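Local coordinates for Alpha/beta hydrolase fold-3 domain-containing protein (Enterococcus faecalis, PDB 2QRU), which is of unknown function but has the alpha/beta hydrolase fold and is probably a hydrolase, at residues I77-Q86 / L109-L120. Numbering follows the deposited sequence.
Sequences ILRTLTETFQ and LMLQLTKQLQTL
Helices 77-86 and 109-119 cross at -62°, their axes 9.8 Å apart at closest approach, with L78 backbone-nearest to L109 and T82 to L113. They are neighbouring helices of the alpha/beta hydrolase fold, packed on the same side of the central sheet. The second belongs to the helix that follows a probable nucleophile elbow at S104, and L109 touches that elbow. Side chains meet mostly through carbon, in van der Waals contact. At one end L78 CD2 meets L109 CD2 at 3.5 Å, tighter than usual for two methyls, and also rests on Q112 CB. L81 runs obliquely past L109, with its CD2 3.8 Å from L109 CB. In the middle, L113 has CG anti to the backbone N (chi1 175°), which brings its branched end up to helix 77-86, where the two methyls part. L113 CD1 lies 3.9 Å from T82 CA, while L113 CD2 approaches the F85 ring obliquely. T82 OG1 packs on Q116 CB at 3.7 Å. At the other end, just past helix 109-119, L120 CD1 touches both T82 CG2 and the Q86 amide, 3.7 Å from Q86 CD. On the sheet side, L81 and F85 reach strand 28-33, and F85 and L117 both touch F98. Here L117 lays a methyl on the aromatic ring in a CH-pi contact: L117 CD1 stands 3.8 Å from the F85 ring centroid, 10° off the normal.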
# COMPACT_ATOMS: atom_id res chain seq x y z
N ILE A 77 13.58 1.98 0.09
CA ILE A 77 12.19 2.42 0.25
C ILE A 77 11.65 1.89 1.59
O ILE A 77 11.04 2.63 2.36
CB ILE A 77 11.27 1.92 -0.91
CG1 ILE A 77 11.68 2.57 -2.24
CG2 ILE A 77 9.75 2.25 -0.56
CD1 ILE A 77 10.96 2.02 -3.45
N LEU A 78 11.90 0.60 1.86
CA LEU A 78 11.41 -0.06 3.08
C LEU A 78 12.07 0.53 4.33
O LEU A 78 11.37 0.86 5.28
CB LEU A 78 11.66 -1.59 3.00
CG LEU A 78 10.74 -2.30 2.02
CD1 LEU A 78 11.13 -3.77 1.81
CD2 LEU A 78 9.25 -2.12 2.42
N ARG A 79 13.39 0.72 4.32
CA ARG A 79 14.09 1.32 5.46
C ARG A 79 13.54 2.73 5.76
O ARG A 79 13.26 3.08 6.91
CB ARG A 79 15.60 1.43 5.12
CG ARG A 79 16.50 1.91 6.22
CD ARG A 79 17.96 1.60 5.83
NE ARG A 79 18.04 0.27 5.22
CZ ARG A 79 18.50 -0.03 4.00
NH1 ARG A 79 19.01 0.91 3.19
NH2 ARG A 79 18.47 -1.30 3.58
N THR A 80 13.41 3.53 4.70
CA THR A 80 12.88 4.90 4.82
C THR A 80 11.43 4.91 5.33
O THR A 80 11.04 5.78 6.10
CB THR A 80 13.04 5.66 3.51
OG1 THR A 80 14.44 5.77 3.21
CG2 THR A 80 12.46 7.08 3.62
N LEU A 81 10.64 3.90 4.94
CA LEU A 81 9.25 3.82 5.40
C LEU A 81 9.22 3.61 6.93
O LEU A 81 8.44 4.25 7.63
CB LEU A 81 8.50 2.72 4.64
CG LEU A 81 7.04 2.50 5.05
CD1 LEU A 81 6.21 3.79 4.98
CD2 LEU A 81 6.41 1.35 4.22
N THR A 82 10.12 2.76 7.44
CA THR A 82 10.21 2.54 8.88
C THR A 82 10.59 3.86 9.57
O THR A 82 9.90 4.30 10.50
CB THR A 82 11.23 1.47 9.21
OG1 THR A 82 10.88 0.25 8.54
CG2 THR A 82 11.26 1.21 10.71
N GLU A 83 11.62 4.52 9.04
CA GLU A 83 12.03 5.84 9.55
C GLU A 83 10.84 6.80 9.59
O GLU A 83 10.62 7.51 10.60
CB GLU A 83 13.13 6.46 8.67
CG GLU A 83 13.56 7.85 9.21
CD GLU A 83 14.52 8.62 8.30
OE1 GLU A 83 14.45 8.45 7.06
OE2 GLU A 83 15.32 9.44 8.86
N THR A 84 10.13 6.86 8.47
CA THR A 84 9.00 7.77 8.30
C THR A 84 7.90 7.47 9.31
O THR A 84 7.33 8.40 9.94
CB THR A 84 8.44 7.71 6.87
OG1 THR A 84 9.51 7.99 5.94
CG2 THR A 84 7.34 8.75 6.68
N PHE A 85 7.62 6.18 9.50
CA PHE A 85 6.61 5.82 10.49
C PHE A 85 7.02 6.26 11.88
O PHE A 85 6.20 6.79 12.64
CB PHE A 85 6.28 4.32 10.51
CG PHE A 85 5.15 4.02 11.43
CD1 PHE A 85 3.83 4.06 10.97
CD2 PHE A 85 5.39 3.80 12.80
CE1 PHE A 85 2.76 3.84 11.85
CE2 PHE A 85 4.29 3.58 13.68
CZ PHE A 85 3.01 3.60 13.21
N GLN A 86 8.28 6.02 12.23
CA GLN A 86 8.78 6.41 13.54
C GLN A 86 8.61 7.93 13.78
O GLN A 86 8.15 8.32 14.85
CB GLN A 86 10.23 5.97 13.72
CG GLN A 86 10.38 4.48 13.85
CD GLN A 86 11.82 4.13 14.17
OE1 GLN A 86 12.66 4.00 13.28
NE2 GLN A 86 12.14 4.04 15.46
N LEU A 109 3.98 -2.94 1.18
CA LEU A 109 4.70 -2.02 2.05
C LEU A 109 4.16 -2.11 3.47
O LEU A 109 4.94 -2.23 4.42
CB LEU A 109 4.62 -0.58 1.49
CG LEU A 109 5.41 -0.34 0.20
CD1 LEU A 109 5.07 1.09 -0.28
CD2 LEU A 109 6.95 -0.59 0.35
N MSE A 110 2.83 -2.13 3.62
CA MSE A 110 2.21 -2.25 4.94
C MSE A 110 2.66 -3.51 5.70
O MSE A 110 3.00 -3.49 6.92
CB MSE A 110 0.68 -2.30 4.78
CG MSE A 110 -0.02 -2.81 6.07
SE MSE A 110 -1.95 -2.87 5.66
CE MSE A 110 -1.91 -4.57 4.66
N LEU A 111 2.69 -4.63 4.98
CA LEU A 111 3.05 -5.90 5.60
C LEU A 111 4.54 -5.94 5.98
O LEU A 111 4.91 -6.39 7.08
CB LEU A 111 2.66 -7.07 4.70
CG LEU A 111 1.13 -7.20 4.54
CD1 LEU A 111 0.81 -8.14 3.35
CD2 LEU A 111 0.48 -7.69 5.83
N GLN A 112 5.40 -5.40 5.10
CA GLN A 112 6.81 -5.30 5.41
C GLN A 112 7.01 -4.35 6.61
O GLN A 112 7.75 -4.68 7.52
CB GLN A 112 7.61 -4.80 4.20
CG GLN A 112 7.72 -5.84 3.08
CD GLN A 112 8.69 -6.98 3.42
OE1 GLN A 112 9.46 -6.89 4.37
NE2 GLN A 112 8.62 -8.06 2.64
N LEU A 113 6.32 -3.23 6.61
CA LEU A 113 6.45 -2.25 7.73
C LEU A 113 6.04 -2.93 9.04
O LEU A 113 6.71 -2.82 10.07
CB LEU A 113 5.54 -1.05 7.44
CG LEU A 113 5.46 0.00 8.55
CD1 LEU A 113 6.84 0.57 8.91
CD2 LEU A 113 4.54 1.11 8.10
N THR A 114 4.93 -3.68 8.98
CA THR A 114 4.44 -4.37 10.17
C THR A 114 5.52 -5.24 10.82
O THR A 114 5.75 -5.16 12.02
CB THR A 114 3.17 -5.19 9.86
OG1 THR A 114 2.15 -4.28 9.47
CG2 THR A 114 2.71 -5.93 11.13
N LYS A 115 6.19 -6.04 10.01
CA LYS A 115 7.29 -6.87 10.52
C LYS A 115 8.34 -6.02 11.25
O LYS A 115 8.80 -6.35 12.37
CB LYS A 115 7.90 -7.64 9.37
CG LYS A 115 9.10 -8.52 9.81
CD LYS A 115 9.79 -9.06 8.56
CE LYS A 115 11.02 -9.86 8.92
NZ LYS A 115 10.71 -10.96 9.87
N GLN A 116 8.73 -4.92 10.61
CA GLN A 116 9.73 -4.02 11.21
C GLN A 116 9.25 -3.35 12.49
O GLN A 116 10.03 -3.22 13.46
CB GLN A 116 10.21 -2.98 10.21
CG GLN A 116 10.97 -3.61 9.10
CD GLN A 116 12.06 -4.55 9.62
OE1 GLN A 116 12.86 -4.19 10.50
NE2 GLN A 116 12.09 -5.78 9.09
N LEU A 117 7.99 -2.91 12.49
CA LEU A 117 7.36 -2.29 13.67
C LEU A 117 7.27 -3.22 14.90
O LEU A 117 7.47 -2.77 16.04
CB LEU A 117 6.00 -1.69 13.35
CG LEU A 117 6.00 -0.52 12.35
CD1 LEU A 117 4.58 0.04 12.20
CD2 LEU A 117 6.98 0.59 12.77
N GLN A 118 7.02 -4.51 14.67
CA GLN A 118 7.08 -5.48 15.77
C GLN A 118 8.40 -5.40 16.53
O GLN A 118 8.42 -5.56 17.75
CB GLN A 118 6.87 -6.92 15.26
CG GLN A 118 5.43 -7.20 14.88
CD GLN A 118 5.24 -8.55 14.18
OE1 GLN A 118 5.93 -8.86 13.22
NE2 GLN A 118 4.27 -9.31 14.62
N THR A 119 9.50 -5.14 15.83
CA THR A 119 10.81 -5.09 16.46
C THR A 119 11.03 -3.83 17.29
O THR A 119 11.89 -3.78 18.18
CB THR A 119 11.98 -5.20 15.44
OG1 THR A 119 12.16 -3.94 14.77
CG2 THR A 119 11.73 -6.30 14.41
N LEU A 120 10.25 -2.80 16.99
CA LEU A 120 10.33 -1.52 17.66
C LEU A 120 9.21 -1.36 18.70
O LEU A 120 8.96 -0.25 19.16
CB LEU A 120 10.21 -0.41 16.61
CG LEU A 120 11.30 -0.33 15.54
CD1 LEU A 120 10.82 0.60 14.43
CD2 LEU A 120 12.64 0.14 16.13